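Local coordinates for protein putative short-chain dehydrogenase/reductase (Corynebacterium glutamicum, PDB 3E9N) that probably acts as an NAD(P)-dependent oxidoreductase of the short-chain dehydrogenase/reductase family, perhaps reducing acetoacetyl-CoA, although its substrate is not established, at residues 73-79 with 120-124; 168-172 with 216-222. All blocks are in the same frame, centred on the assembly; numbering follows the deposited sequence.

Contacts 1 and 2 both lie where strands of the same parallel sheet begin. Contact 1 sets the entry to strand 78-81 against the C-terminal part of helix 95-124. Contact 2 joins the starts of strands 170-176 and 220-229, further along the sheet, where 220-229 is the outermost strand of this chain. Their centres are about 14 Å apart. They meet at I169, whose CD1 lies 3.7 Å from L121 CB and equally close to R122 CG. The chain finishes contact 1 before it opens contact 2. In Rossmann folds the cofactor site lies at the C-terminal ends of the parallel strands, so both contacts probably sit at the end of the sheet away from it.

Contact 1: residues 73-79 with 120-124; sequences LDHVDTL and ALRAA
The CB of A120 is a small knob that fits against the backbone of L73 and D74, 3.6 Å from L73 O. V76 closes the next side of this hollow. Its CG2 branch lies anti to the carbonyl carbon and comes to 3.7 Å from A120 CB. A123 supplies the next bump. A123 CB sits over one face of the H75 ring, 3.8 Å from its centroid and only 13° off the normal, a CH-pi contact. The ring is also held at its edge. H75 ND1 donates to D74 OD1 in a bond of 2.6 Å, with the carboxylate oxygen close to the ring plane and used on its anti side. This bond limits rotation of the imidazole over the methyl. The two segments belong to a Rossmann-type alpha/beta fold. Helix 95-124 follows strand 78-81 in the chain and packs back against the approach to it. The A124 methyl fills the third hollow, against V76 O and beside H75 CB. The carboxylate of D77 reaches its flank, while D77 OD2 bonds to the backbone N of I7. L121 starts out away from the loop, but its CD2 branch turns back alongside V76 and lies 3.9 Å from V76 CB. Its CD1 meets L79 CD2, the two leucine side chains crossing at about a right angle. L79 also packs on L113 and L117 earlier in the same helix. One direct hydrogen bond ties the loop to the helix backbone: V76 N to A120 O, 2.9 Å. The donor stands above the carbonyl plane. The helical bond from A124 N reaches the same oxygen from the opposite face, so two N-H groups grip it.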
# COMPACT_ATOMS: atom_id res chain seq x y z
N LEU A 73 22.20 -30.25 -2.05
CA LEU A 73 20.76 -30.37 -2.48
C LEU A 73 20.58 -29.90 -3.88
O LEU A 73 20.95 -28.79 -4.21
CB LEU A 73 19.82 -29.59 -1.55
CG LEU A 73 19.97 -29.96 -0.08
CD1 LEU A 73 19.13 -29.09 0.91
CD2 LEU A 73 19.70 -31.45 0.06
N ASP A 74 20.05 -30.73 -4.74
CA ASP A 74 19.90 -30.31 -6.14
C ASP A 74 18.44 -30.02 -6.49
O ASP A 74 18.16 -29.53 -7.57
CB ASP A 74 20.47 -31.37 -7.11
CG ASP A 74 19.81 -32.75 -6.93
OD1 ASP A 74 18.55 -32.88 -6.98
OD2 ASP A 74 20.55 -33.72 -6.73
N HIS A 75 17.52 -30.38 -5.61
CA HIS A 75 16.11 -29.92 -5.70
C HIS A 75 15.67 -29.43 -4.31
O HIS A 75 15.79 -30.16 -3.34
CB HIS A 75 15.21 -31.06 -6.15
CG HIS A 75 15.32 -31.41 -7.60
ND1 HIS A 75 16.46 -31.97 -8.15
CD2 HIS A 75 14.43 -31.30 -8.61
CE1 HIS A 75 16.26 -32.18 -9.45
NE2 HIS A 75 15.04 -31.78 -9.75
N VAL A 76 15.22 -28.20 -4.18
CA VAL A 76 14.56 -27.80 -2.93
C VAL A 76 13.09 -27.44 -3.21
O VAL A 76 12.82 -26.55 -4.04
CB VAL A 76 15.21 -26.56 -2.28
CG1 VAL A 76 14.42 -26.14 -0.96
CG2 VAL A 76 16.71 -26.80 -1.98
N ASP A 77 12.17 -28.11 -2.52
CA ASP A 77 10.72 -27.92 -2.77
C ASP A 77 10.14 -26.75 -1.97
O ASP A 77 9.33 -26.00 -2.47
CB ASP A 77 9.95 -29.21 -2.45
CG ASP A 77 10.42 -30.37 -3.33
OD1 ASP A 77 9.92 -30.47 -4.46
OD2 ASP A 77 11.30 -31.15 -2.91
N THR A 78 10.61 -26.59 -0.72
CA THR A 78 10.11 -25.62 0.20
C THR A 78 11.30 -25.02 0.97
O THR A 78 12.10 -25.73 1.61
CB THR A 78 9.12 -26.31 1.21
OG1 THR A 78 8.09 -26.99 0.49
CG2 THR A 78 8.47 -25.29 2.14
N LEU A 79 11.39 -23.70 0.92
CA LEU A 79 12.35 -22.93 1.68
C LEU A 79 11.57 -21.88 2.49
O LEU A 79 10.86 -21.02 1.92
CB LEU A 79 13.29 -22.21 0.70
CG LEU A 79 14.28 -21.17 1.26
CD1 LEU A 79 15.23 -21.75 2.42
CD2 LEU A 79 15.09 -20.45 0.10
N ALA A 120 18.55 -25.21 -7.29
CA ALA A 120 17.74 -26.27 -6.75
C ALA A 120 16.25 -25.88 -6.64
O ALA A 120 15.37 -26.76 -6.66
CB ALA A 120 18.28 -26.67 -5.37
N LEU A 121 15.96 -24.59 -6.46
CA LEU A 121 14.59 -24.14 -6.29
C LEU A 121 13.90 -24.21 -7.67
O LEU A 121 12.75 -24.62 -7.76
CB LEU A 121 14.53 -22.69 -5.77
CG LEU A 121 14.84 -22.48 -4.30
CD1 LEU A 121 15.14 -20.97 -3.95
CD2 LEU A 121 13.82 -23.11 -3.36
N ARG A 122 14.62 -23.81 -8.71
CA ARG A 122 14.15 -23.84 -10.07
C ARG A 122 13.94 -25.25 -10.50
O ARG A 122 12.90 -25.57 -11.08
CB ARG A 122 15.18 -23.21 -10.97
CG ARG A 122 15.18 -21.70 -10.87
CD ARG A 122 16.22 -21.12 -11.78
NE ARG A 122 16.27 -19.67 -11.66
CZ ARG A 122 17.11 -18.92 -12.38
NH1 ARG A 122 17.92 -19.50 -13.25
NH2 ARG A 122 17.12 -17.60 -12.25
N ALA A 123 14.93 -26.10 -10.19
CA ALA A 123 14.87 -27.51 -10.52
C ALA A 123 13.64 -28.19 -9.96
O ALA A 123 13.12 -29.07 -10.59
CB ALA A 123 16.18 -28.28 -10.03
N ALA A 124 13.23 -27.82 -8.74
CA ALA A 124 12.07 -28.44 -8.11
C ALA A 124 10.79 -27.66 -8.32
O ALA A 124 9.73 -28.08 -7.86
CB ALA A 124 12.30 -28.65 -6.57

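Contact 2: residues 168-172 with 216-222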
# COMPACT_ATOMS: atom_id res chain seq x y z
N GLY A 168 8.98 -21.33 -12.44
CA GLY A 168 8.24 -22.32 -11.70
C GLY A 168 8.31 -22.09 -10.21
O GLY A 168 7.71 -22.85 -9.44
N ILE A 169 9.04 -21.05 -9.80
CA ILE A 169 9.15 -20.74 -8.38
C ILE A 169 7.98 -19.91 -7.85
O ILE A 169 7.56 -18.92 -8.48
CB ILE A 169 10.48 -20.02 -8.05
CG1 ILE A 169 11.68 -20.94 -8.39
CG2 ILE A 169 10.49 -19.53 -6.58
CD1 ILE A 169 13.03 -20.30 -8.16
N ARG A 170 7.44 -20.33 -6.71
CA ARG A 170 6.41 -19.58 -6.06
C ARG A 170 7.01 -18.87 -4.85
O ARG A 170 7.89 -19.40 -4.14
CB ARG A 170 5.21 -20.48 -5.68
CG ARG A 170 4.62 -21.20 -6.94
CD ARG A 170 3.27 -21.85 -6.65
NE ARG A 170 3.36 -23.04 -5.81
CZ ARG A 170 2.33 -23.86 -5.52
NH1 ARG A 170 1.09 -23.64 -6.00
NH2 ARG A 170 2.55 -24.90 -4.73
N VAL A 171 6.55 -17.64 -4.65
CA VAL A 171 7.09 -16.81 -3.62
C VAL A 171 5.93 -16.29 -2.78
O VAL A 171 4.93 -15.83 -3.32
CB VAL A 171 7.90 -15.67 -4.18
CG1 VAL A 171 8.52 -14.88 -3.03
CG2 VAL A 171 9.02 -16.21 -5.07
N SER A 172 6.07 -16.39 -1.46
CA SER A 172 5.01 -16.03 -0.59
C SER A 172 5.49 -15.36 0.70
O SER A 172 6.57 -15.66 1.21
CB SER A 172 4.16 -17.26 -0.29
OG SER A 172 3.07 -16.89 0.52
N ALA A 216 -1.31 -25.15 -2.10
CA ALA A 216 -2.20 -24.57 -3.14
C ALA A 216 -1.99 -25.16 -4.50
O ALA A 216 -0.88 -25.48 -4.88
CB ALA A 216 -2.04 -23.06 -3.25
N GLY A 217 -3.06 -25.26 -5.28
CA GLY A 217 -2.98 -25.94 -6.57
C GLY A 217 -2.07 -25.20 -7.53
O GLY A 217 -1.68 -24.06 -7.26
N GLU A 218 -1.81 -25.82 -8.68
CA GLU A 218 -0.73 -25.43 -9.57
C GLU A 218 -1.02 -24.18 -10.37
O GLU A 218 -0.09 -23.50 -10.78
CB GLU A 218 -0.43 -26.55 -10.56
CG GLU A 218 0.16 -27.80 -9.94
CD GLU A 218 1.67 -27.72 -9.89
OE1 GLU A 218 2.28 -27.94 -8.82
OE2 GLU A 218 2.24 -27.37 -10.96
N THR A 219 -2.30 -23.86 -10.58
CA THR A 219 -2.64 -22.65 -11.29
C THR A 219 -2.63 -21.45 -10.37
O THR A 219 -2.95 -20.35 -10.79
CB THR A 219 -4.06 -22.69 -11.90
OG1 THR A 219 -5.01 -22.51 -10.86
CG2 THR A 219 -4.31 -23.96 -12.62
N THR A 220 -2.19 -21.64 -9.13
CA THR A 220 -2.30 -20.59 -8.11
C THR A 220 -0.99 -20.29 -7.39
O THR A 220 -0.08 -21.11 -7.38
CB THR A 220 -3.35 -20.98 -7.09
OG1 THR A 220 -4.41 -21.66 -7.78
CG2 THR A 220 -3.93 -19.77 -6.44
N GLN A 221 -0.89 -19.06 -6.87
CA GLN A 221 0.13 -18.59 -5.94
C GLN A 221 -0.64 -17.90 -4.81
O GLN A 221 -1.42 -16.97 -5.06
CB GLN A 221 1.02 -17.50 -6.57
CG GLN A 221 2.07 -17.97 -7.52
CD GLN A 221 3.44 -17.30 -7.35
OE1 GLN A 221 4.14 -17.06 -8.34
NE2 GLN A 221 3.85 -17.04 -6.12
N ILE A 222 -0.45 -18.34 -3.57
CA ILE A 222 -0.92 -17.58 -2.43
C ILE A 222 0.28 -16.74 -2.12
O ILE A 222 1.26 -17.23 -1.49
CB ILE A 222 -1.25 -18.49 -1.25
CG1 ILE A 222 -2.15 -19.65 -1.73
CG2 ILE A 222 -1.82 -17.67 -0.01
CD1 ILE A 222 -3.60 -19.22 -1.99
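R170 reaches across to the turn before strand 220-229 and turns its guanidinium edge to backbone carbonyls. R170 NH1 donates to A216 O at 2.9 Å and to T220 O at 3.1 Å. Both oxygens lie near the guanidinium plane. A bend at chi3 (-72°) brings the group to the carbonyls of A216, just before the type I turn G217-T220, and of T220 at its end. NH2 adds a weak bond to A216 O. Further along, S172 OG donates to I222 O at 2.7 Å. These bonds are the close, buried part. Between them the aliphatic part of R170 slides past the side chain of Q221 in the opposite direction. The starts of these neighbouring strands of the Rossmann-type sheet are splayed, with axes 6.9 Å apart at 25°, and side chains bridge them. The outer side at E218 is looser. E218 is exposed and its OE1 stays 5.1 Å from R170 NH2. A second subunit borders this region: its R230 bonds to G168 O and E218 O, and its strand pairs antiparallel with T220-I222, continuing the sheet. The chemistry implies that side chains bonded to main-chain oxygens do much of the joining here. The positive charge of R170 probably strengthens its grip on the turn.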